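Local coordinates for protein PmoF1 (Methylocystis sp. ATCC 49242, PDB 6P1E) that probably acts as a copper chaperone, binding copper(II) between the two subunits of a dimer of PCuAC domains, at residues Lys9-His14 and His34-Thr39; Tyr30-Asn35 and Lys76-Pro81; Asp41-Val46 and Ala67-Pro72. All blocks are in the same frame, centred on the assembly; numbering follows the deposited sequence. Where two conformers were deposited one is given.

How the interactions relate
Strand 27-35 carries one side of both interaction 1 and interaction 2: strand 10-18 pairs with one of its edges and strand 75-91 with the other. The probable hydrogen bond from E13 N to F32 O, 2.7 Å, continues the pairing of interaction 1 along the strand. H34, common to both contacts, binds one copper through NE2; the E13 carboxylate of interaction 1 and K76 CB of interaction 2 lie over opposite faces of its ring. Interaction 3 lies farther off, with the L71 side chain about 11 Å from the nearest copper. It meets the others where N35 ND2 probably bonds to L71 O at 2.9 Å, and where I33 CG2 packs on L71 CD2 at 3.7 Å.

Interaction 1. Residues Lys9-His14 and His34-Thr39; sequences KLKVEH and HNNGDT. With CU (copper (II) ion), chain F; CU (copper (II) ion), chain E.
H34 N donates to K11 O at 2.8 Å with an N-H...O angle of 172°. K11 N returns a bond of 2.8 Å to H34 O, which makes K11 and H34 a hydrogen-bonded antiparallel pair in the beta hairpin of strands 10-18 and 27-35; L10 and N35 form the adjoining non-hydrogen-bonded pair. Past the strand end, N36 N still reaches K9 O at 2.9 Å.

The N35 amide shapes the turn that follows. Its CG is anti to the backbone N (chi1 -173°), and N35 OD1 accepts from G37 N at 2.9 Å, closing an Asx turn. L10 CD2 rests against that same amide, 3.5 Å from N35 OD1, while the aliphatic part of K9 runs past the CA of G37. The K11 and N36 side chains cross at about a right angle, K11 CG nearest N36 ND2.

At the other end the E13 chain, extended beyond CG, brings its carboxylate over one face of the H34 imidazole, the two planes 17° apart and stacked. E13 OE2 stands 3.4 Å above the H34 ring plane, offset toward the rim. H34 NE2 binds one copper at 2.0 Å, and E13 OE1 approaches that ion at a longer 2.8 Å. H14 NE2 of the second subunit is the other nitrogen on this metal; reciprocally, H14 binds the second copper together with H34 of the second subunit. Each site is thus built from both chains, and the nearby carboxylate would probably offset part of the copper charge while its stacking limits how the H34 ring can turn.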
loop_
_atom_site.group_PDB
_atom_site.type_symbol
_atom_site.label_atom_id
_atom_site.label_comp_id
_atom_site.label_asym_id
_atom_site.label_seq_id
_atom_site.Cartn_x
_atom_site.Cartn_y
_atom_site.Cartn_z
ATOM N N LYS B 9 13.692 15.872 -2.378
ATOM C CA LYS B 9 12.400 16.080 -3.028
ATOM C C LYS B 9 11.650 14.764 -3.206
ATOM O O LYS B 9 10.694 14.685 -3.979
ATOM C CB LYS B 9 12.587 16.774 -4.376
ATOM C CG LYS B 9 13.137 18.183 -4.246
ATOM C CD LYS B 9 13.106 18.924 -5.569
ATOM C CE LYS B 9 13.696 20.319 -5.435
ATOM N NZ LYS B 9 13.007 21.130 -4.390
ATOM N N LEU B 10 12.097 13.732 -2.495
ATOM C CA LEU B 10 11.400 12.450 -2.467
ATOM C C LEU B 10 10.450 12.379 -1.281
ATOM O O LEU B 10 10.697 12.979 -0.235
ATOM C CB LEU B 10 12.384 11.278 -2.390
ATOM C CG LEU B 10 13.554 11.266 -3.375
ATOM C CD1 LEU B 10 14.406 10.023 -3.153
ATOM C CD2 LEU B 10 13.053 11.329 -4.804
ATOM N N LYS B 11 9.367 11.633 -1.450
ATOM C CA LYS B 11 8.471 11.326 -0.345
ATOM C C LYS B 11 8.270 9.826 -0.301
ATOM O O LYS B 11 7.902 9.214 -1.303
ATOM C CB LYS B 11 7.127 12.043 -0.492
ATOM C CG LYS B 11 7.226 13.558 -0.505
ATOM C CD LYS B 11 5.894 14.200 -0.149
ATOM C CE LYS B 11 5.983 15.717 -0.178
ATOM N NZ LYS B 11 4.661 16.373 0.026
ATOM N N VAL B 12 8.520 9.244 0.865
ATOM C CA VAL B 12 8.278 7.827 1.085
ATOM C C VAL B 12 6.998 7.732 1.889
ATOM O O VAL B 12 6.956 8.127 3.054
ATOM C CB VAL B 12 9.440 7.153 1.836
ATOM C CG1 VAL B 12 9.142 5.679 2.085
ATOM C CG2 VAL B 12 10.738 7.318 1.058
ATOM N N GLU B 13 5.965 7.171 1.274
ATOM C CA GLU B 13 4.641 7.189 1.865
ATOM C C GLU B 13 4.219 5.792 2.290
ATOM O O GLU B 13 4.394 4.811 1.569
ATOM C CB GLU B 13 3.634 7.796 0.880
ATOM C CG GLU B 13 3.983 9.236 0.510
ATOM C CD GLU B 13 2.971 9.891 -0.413
ATOM O OE1 GLU B 13 1.910 9.290 -0.662
ATOM O OE2 GLU B 13 3.238 11.016 -0.890
ATOM N N HIS B 14 3.692 5.743 3.507
ATOM C CA HIS B 14 3.143 4.544 4.116
ATOM C C HIS B 14 4.007 3.301 3.911
ATOM O O HIS B 14 3.543 2.284 3.387
ATOM C CB HIS B 14 1.734 4.283 3.612
ATOM C CG HIS B 14 0.941 3.444 4.552
ATOM N ND1 HIS B 14 1.134 2.086 4.669
ATOM C CD2 HIS B 14 0.007 3.775 5.473
ATOM C CE1 HIS B 14 0.329 1.611 5.598
ATOM N NE2 HIS B 14 -0.368 2.616 6.102
ATOM N N HIS B 34 7.417 8.766 -4.064
ATOM C CA HIS B 34 7.115 9.864 -4.967
ATOM C C HIS B 34 8.372 10.689 -5.184
ATOM O O HIS B 34 8.991 11.145 -4.222
ATOM C CB HIS B 34 6.003 10.748 -4.397
ATOM C CG HIS B 34 4.686 10.053 -4.247
ATOM N ND1 HIS B 34 3.582 10.388 -4.997
ATOM C CD2 HIS B 34 4.298 9.040 -3.436
ATOM C CE1 HIS B 34 2.567 9.613 -4.657
ATOM N NE2 HIS B 34 2.976 8.788 -3.711
ATOM N N ASN B 35 8.748 10.872 -6.443
ATOM C CA ASN B 35 9.830 11.781 -6.783
ATOM C C ASN B 35 9.242 13.084 -7.305
ATOM O O ASN B 35 8.797 13.165 -8.451
ATOM C CB ASN B 35 10.767 11.163 -7.822
ATOM C CG ASN B 35 11.996 12.017 -8.076
ATOM O OD1 ASN B 35 12.091 13.149 -7.593
ATOM N ND2 ASN B 35 12.936 11.487 -8.849
ATOM N N ASN B 36 9.228 14.094 -6.443
ATOM C CA ASN B 36 8.648 15.389 -6.772
ATOM C C ASN B 36 9.698 16.354 -7.322
ATOM O O ASN B 36 9.426 17.546 -7.494
ATOM C CB ASN B 36 7.981 15.999 -5.537
ATOM C CG ASN B 36 6.804 15.177 -5.044
ATOM O OD1 ASN B 36 6.046 14.618 -5.838
ATOM N ND2 ASN B 36 6.649 15.097 -3.727
ATOM N N GLY B 37 10.892 15.836 -7.603
ATOM C CA GLY B 37 11.971 16.651 -8.135
ATOM C C GLY B 37 12.073 16.519 -9.642
ATOM O O GLY B 37 11.387 15.691 -10.243
ATOM N N ASP B 38 12.944 17.322 -10.248
ATOM C CA ASP B 38 13.117 17.348 -11.699
ATOM C C ASP B 38 14.300 16.494 -12.147
ATOM O O ASP B 38 14.649 16.475 -13.329
ATOM C CB ASP B 38 13.310 18.790 -12.181
ATOM C CG ASP B 38 12.002 19.556 -12.281
ATOM O OD1 ASP B 38 11.025 19.006 -12.830
ATOM O OD2 ASP B 38 11.954 20.714 -11.814
ATOM N N THR B 39 14.926 15.807 -11.196
ATOM C CA THR B 39 16.060 14.930 -11.482
ATOM C C THR B 39 15.774 13.513 -10.989
ATOM O O THR B 39 15.064 13.330 -9.999
ATOM C CB THR B 39 17.355 15.448 -10.833
ATOM O OG1 THR B 39 17.177 15.557 -9.416
ATOM C CG2 THR B 39 17.724 16.805 -11.406
HETATM CU CU CU F . 1.621 7.597 -2.874
HETATM CU CU CU E . -1.518 2.160 7.716
#

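Interaction 2. Residues Tyr30-Asn35 and Lys76-Pro81; sequences YAFIHN and KITLAP. With CU (copper (II) ion), chain F.
Residues 30-35 and 76-79 run antiparallel, with segment axes 4.6 Å apart at closest and 168° between their directions; reciprocal backbone bonds join A31 to L79 and I33 to I77, the straightest being I33 N to I77 O at 2.9 Å. Strand 75-91 thereby pairs with 27-35 along the edge away from strand 10-18. Where the regular pairing of 76-79 gives way to A80 and P81, the Y30 ring lies against A80 and takes the proline on its face: P81 CD sits 3.6 Å from the Y30 ring centroid and 7° off the normal, a CH-pi contact. With an alanine here the P81 ring is likely to lose the aromatic face it lies on, and a gap would probably open next to A80.

F32 and T78 lie side by side; T78 CG2, anti to the backbone N while OG1 sits at chi1 -47°, is the branch that meets F32 CE1, at 3.6 Å. F32 CB is itself 3.4 Å from the copper, and the ring stacks on H14 of the second subunit. K76 lies alongside H34, its CB 3.8 Å from the H34 ring centroid. On this side, therefore, the copper-binding ring is packed by aliphatic carbon of K76 rather than by a polar group.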
loop_
_atom_site.group_PDB
_atom_site.type_symbol
_atom_site.label_atom_id
_atom_site.label_comp_id
_atom_site.label_asym_id
_atom_site.label_seq_id
_atom_site.Cartn_x
_atom_site.Cartn_y
_atom_site.Cartn_z
ATOM N N TYR B 30 7.328 -2.870 1.504
ATOM C CA TYR B 30 6.525 -2.181 0.507
ATOM C C TYR B 30 6.397 -0.713 0.880
ATOM O O TYR B 30 6.511 -0.349 2.048
ATOM C CB TYR B 30 5.137 -2.816 0.408
ATOM C CG TYR B 30 5.142 -4.303 0.132
ATOM C CD1 TYR B 30 5.635 -4.808 -1.062
ATOM C CD2 TYR B 30 4.631 -5.198 1.060
ATOM C CE1 TYR B 30 5.631 -6.164 -1.316
ATOM C CE2 TYR B 30 4.621 -6.554 0.814
ATOM C CZ TYR B 30 5.122 -7.032 -0.376
ATOM O OH TYR B 30 5.115 -8.387 -0.623
ATOM N N ALA B 31 6.154 0.128 -0.117
ATOM C CA ALA B 31 6.033 1.563 0.095
ATOM C C ALA B 31 5.604 2.236 -1.193
ATOM O O ALA B 31 5.583 1.610 -2.251
ATOM C CB ALA B 31 7.342 2.158 0.587
ATOM N N PHE B 32 5.220 3.501 -1.082
ATOM C CA PHE B 32 4.970 4.337 -2.243
ATOM C C PHE B 32 6.004 5.449 -2.245
ATOM O O PHE B 32 6.076 6.232 -1.299
ATOM C CB PHE B 32 3.550 4.896 -2.208
ATOM C CG PHE B 32 2.501 3.854 -1.949
ATOM C CD1 PHE B 32 1.859 3.227 -2.998
ATOM C CD2 PHE B 32 2.171 3.489 -0.656
ATOM C CE1 PHE B 32 0.895 2.265 -2.765
ATOM C CE2 PHE B 32 1.212 2.527 -0.416
ATOM C CZ PHE B 32 0.574 1.913 -1.473
ATOM N N ILE B 33 6.797 5.529 -3.307
ATOM C CA ILE B 33 7.864 6.517 -3.359
ATOM C C ILE B 33 7.573 7.509 -4.469
ATOM O O ILE B 33 7.491 7.152 -5.643
ATOM C CB ILE B 33 9.239 5.857 -3.568
ATOM C CG1 ILE B 33 9.476 4.803 -2.480
ATOM C CG2 ILE B 33 10.346 6.906 -3.528
ATOM C CD1 ILE B 33 10.736 3.977 -2.663
ATOM N N HIS B 34 7.417 8.766 -4.064
ATOM C CA HIS B 34 7.115 9.864 -4.967
ATOM C C HIS B 34 8.372 10.689 -5.184
ATOM O O HIS B 34 8.991 11.145 -4.222
ATOM C CB HIS B 34 6.003 10.748 -4.397
ATOM C CG HIS B 34 4.686 10.053 -4.247
ATOM N ND1 HIS B 34 3.582 10.388 -4.997
ATOM C CD2 HIS B 34 4.298 9.040 -3.436
ATOM C CE1 HIS B 34 2.567 9.613 -4.657
ATOM N NE2 HIS B 34 2.976 8.788 -3.711
ATOM N N ASN B 35 8.748 10.872 -6.443
ATOM C CA ASN B 35 9.830 11.781 -6.783
ATOM C C ASN B 35 9.242 13.084 -7.305
ATOM O O ASN B 35 8.797 13.165 -8.451
ATOM C CB ASN B 35 10.767 11.163 -7.822
ATOM C CG ASN B 35 11.996 12.017 -8.076
ATOM O OD1 ASN B 35 12.091 13.149 -7.593
ATOM N ND2 ASN B 35 12.936 11.487 -8.849
ATOM N N LYS B 76 5.864 8.659 -9.532
ATOM C CA LYS B 76 5.764 7.870 -8.318
ATOM C C LYS B 76 5.933 6.401 -8.676
ATOM O O LYS B 76 5.584 5.982 -9.782
ATOM C CB LYS B 76 4.422 8.110 -7.632
ATOM C CG LYS B 76 3.230 7.745 -8.499
ATOM C CD LYS B 76 2.033 8.646 -8.242
ATOM C CE LYS B 76 0.939 8.403 -9.276
ATOM N NZ LYS B 76 -0.412 8.849 -8.825
ATOM N N ILE B 77 6.479 5.633 -7.740
ATOM C CA ILE B 77 6.686 4.202 -7.923
ATOM C C ILE B 77 6.072 3.452 -6.753
ATOM O O ILE B 77 6.270 3.822 -5.594
ATOM C CB ILE B 77 8.181 3.837 -8.032
ATOM C CG1 ILE B 77 8.846 4.616 -9.173
ATOM C CG2 ILE B 77 8.355 2.332 -8.232
ATOM C CD1 ILE B 77 8.320 4.277 -10.562
ATOM N N THR B 78 5.340 2.391 -7.070
ATOM C CA THR B 78 4.739 1.533 -6.059
ATOM C C THR B 78 5.535 0.271 -5.835
ATOM O O THR B 78 5.780 -0.490 -6.774
ATOM C CB THR B 78 3.327 1.102 -6.451
ATOM O OG1 THR B 78 2.588 2.237 -6.892
ATOM C CG2 THR B 78 2.612 0.438 -5.281
ATOM N N LEU B 79 5.933 0.053 -4.589
ATOM C CA LEU B 79 6.409 -1.252 -4.165
ATOM C C LEU B 79 5.241 -1.928 -3.463
ATOM O O LEU B 79 4.792 -1.465 -2.416
ATOM C CB LEU B 79 7.625 -1.149 -3.243
ATOM C CG LEU B 79 8.801 -0.297 -3.736
ATOM C CD1 LEU B 79 9.986 -0.444 -2.786
ATOM C CD2 LEU B 79 9.200 -0.640 -5.164
ATOM N N ALA B 80 4.737 -3.010 -4.049
ATOM C CA ALA B 80 3.553 -3.685 -3.524
ATOM C C ALA B 80 3.621 -5.169 -3.853
ATOM O O ALA B 80 4.371 -5.566 -4.745
ATOM C CB ALA B 80 2.282 -3.066 -4.099
ATOM N N PRO B 81 2.851 -5.996 -3.126
ATOM C CA PRO B 81 2.850 -7.434 -3.411
ATOM C C PRO B 81 2.615 -7.731 -4.889
ATOM O O PRO B 81 1.696 -7.176 -5.489
ATOM C CB PRO B 81 1.698 -7.959 -2.555
ATOM C CG PRO B 81 1.597 -7.001 -1.427
ATOM C CD PRO B 81 2.000 -5.659 -1.969
HETATM CU CU CU F . 1.621 7.597 -2.874
#

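Interaction 3. Residues Asp41-Val46 and Ala67-Pro72; sequences DKLVAV and APVLLP
P68 comes first, turning its CB onto the carbonyl of L43, 3.3 Å from L43 O. V69 then bonds in both directions: V69 N donates to L43 O at 3.1 Å, and V69 O accepts from L43 N at 2.9 Å. That oxygen also takes a CA-H...O contact from K42. On the face shared by L43 and V69 the two CB atoms meet at 3.9 Å. With CG anti to the backbone N (chi1 178°), the L43 side chain is carried to I56 of strand 51-57, which V69 also touches.

L70 projects to the other face, where it lies alongside the extended K42 chain, the L70 CD2 methyl 3.7 Å from K42 CD. L71 returns to the buried side: L71 N reaches D41 O at 2.9 Å, L71 O receives D41 N at 3.0 Å, and L71 CB crowds D41 O at 3.3 Å. The D41 carboxylate is turned elsewhere, OD1 accepting from K42 N and K109 N, and OD2 from A110 N.

Strand 41-47 thus joins short strand 69-71 to strand 100-107, against which V44 and A45 form a classic beta bulge opposite V106; such antiparallel pairing fits the cupredoxin-like beta-sandwich of PCuAC domains.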
loop_
_atom_site.group_PDB
_atom_site.type_symbol
_atom_site.label_atom_id
_atom_site.label_comp_id
_atom_site.label_asym_id
_atom_site.label_seq_id
_atom_site.Cartn_x
_atom_site.Cartn_y
_atom_site.Cartn_z
ATOM N N ASP B 41 16.374 9.701 -9.319
ATOM C CA ASP B 41 17.089 9.140 -8.181
ATOM C C ASP B 41 16.903 7.628 -8.197
ATOM O O ASP B 41 16.242 7.090 -9.086
ATOM C CB ASP B 41 16.588 9.741 -6.863
ATOM C CG ASP B 41 17.658 9.764 -5.778
ATOM O OD1 ASP B 41 18.588 8.928 -5.826
ATOM O OD2 ASP B 41 17.572 10.621 -4.873
ATOM N N LYS B 42 17.496 6.947 -7.224
ATOM C CA LYS B 42 17.398 5.495 -7.132
ATOM C C LYS B 42 17.414 5.059 -5.679
ATOM O O LYS B 42 18.175 5.602 -4.886
ATOM C CB LYS B 42 18.564 4.818 -7.857
ATOM C CG LYS B 42 18.736 5.186 -9.317
ATOM C CD LYS B 42 19.894 4.396 -9.915
ATOM C CE LYS B 42 20.215 4.839 -11.331
ATOM N NZ LYS B 42 21.378 4.096 -11.892
ATOM N N LEU B 43 16.584 4.082 -5.331
ATOM C CA LEU B 43 16.750 3.381 -4.065
ATOM C C LEU B 43 17.797 2.297 -4.295
ATOM O O LEU B 43 17.554 1.345 -5.038
ATOM C CB LEU B 43 15.432 2.785 -3.572
ATOM C CG LEU B 43 15.520 1.981 -2.271
ATOM C CD1 LEU B 43 15.899 2.873 -1.100
ATOM C CD2 LEU B 43 14.207 1.260 -1.999
ATOM N N VAL B 44 18.962 2.450 -3.672
ATOM C CA VAL B 44 20.095 1.570 -3.953
ATOM C C VAL B 44 20.398 0.595 -2.820
ATOM O O VAL B 44 21.005 -0.452 -3.045
ATOM C CB VAL B 44 21.371 2.386 -4.254
ATOM C CG1 VAL B 44 21.179 3.219 -5.513
ATOM C CG2 VAL B 44 21.748 3.272 -3.069
ATOM N N ALA B 45 19.981 0.931 -1.605
ATOM C CA ALA B 45 20.236 0.060 -0.465
ATOM C C ALA B 45 19.227 0.261 0.656
ATOM O O ALA B 45 18.616 1.322 0.784
ATOM C CB ALA B 45 21.649 0.285 0.058
ATOM N N VAL B 46 19.067 -0.781 1.465
ATOM C CA VAL B 46 18.222 -0.735 2.648
ATOM C C VAL B 46 18.984 -1.367 3.803
ATOM O O VAL B 46 19.538 -2.457 3.664
ATOM C CB VAL B 46 16.884 -1.471 2.425
ATOM C CG1 VAL B 46 16.090 -1.586 3.725
ATOM C CG2 VAL B 46 16.063 -0.764 1.354
ATOM N N ALA B 67 18.025 -5.593 -8.002
ATOM C CA ALA B 67 18.132 -4.391 -8.816
ATOM C C ALA B 67 17.582 -3.191 -8.056
ATOM O O ALA B 67 16.610 -3.321 -7.313
ATOM C CB ALA B 67 17.387 -4.575 -10.128
ATOM N N PRO B 68 18.197 -2.012 -8.242
ATOM C CA PRO B 68 17.689 -0.825 -7.549
ATOM C C PRO B 68 16.307 -0.416 -8.043
ATOM O O PRO B 68 15.912 -0.799 -9.145
ATOM C CB PRO B 68 18.728 0.249 -7.886
ATOM C CG PRO B 68 19.320 -0.197 -9.178
ATOM C CD PRO B 68 19.354 -1.696 -9.099
ATOM N N VAL B 69 15.584 0.348 -7.233
ATOM C CA VAL B 69 14.336 0.951 -7.676
ATOM C C VAL B 69 14.657 2.278 -8.344
ATOM O O VAL B 69 15.156 3.202 -7.700
ATOM C CB VAL B 69 13.349 1.171 -6.512
ATOM C CG1 VAL B 69 12.062 1.806 -7.014
ATOM C CG2 VAL B 69 13.051 -0.146 -5.815
ATOM N N LEU B 70 14.393 2.358 -9.644
ATOM C CA LEU B 70 14.585 3.597 -10.383
ATOM C C LEU B 70 13.439 4.556 -10.084
ATOM O O LEU B 70 12.275 4.156 -10.047
ATOM C CB LEU B 70 14.685 3.314 -11.881
ATOM C CG LEU B 70 15.754 2.290 -12.285
ATOM C CD1 LEU B 70 15.836 2.169 -13.799
ATOM C CD2 LEU B 70 17.119 2.641 -11.705
ATOM N N LEU B 71 13.785 5.821 -9.870
ATOM C CA LEU B 71 12.818 6.845 -9.485
ATOM C C LEU B 71 12.878 8.017 -10.458
ATOM O O LEU B 71 13.561 9.009 -10.203
ATOM C CB LEU B 71 13.086 7.319 -8.054
ATOM C CG LEU B 71 13.039 6.209 -7.002
ATOM C CD1 LEU B 71 13.627 6.684 -5.685
ATOM C CD2 LEU B 71 11.610 5.720 -6.808
ATOM N N PRO B 72 12.172 7.899 -11.593
ATOM C CA PRO B 72 12.167 8.982 -12.580
ATOM C C PRO B 72 11.609 10.277 -12.000
ATOM O O PRO B 72 10.806 10.230 -11.067
ATOM C CB PRO B 72 11.257 8.447 -13.692
ATOM C CG PRO B 72 11.236 6.971 -13.507
ATOM C CD PRO B 72 11.380 6.741 -12.038
#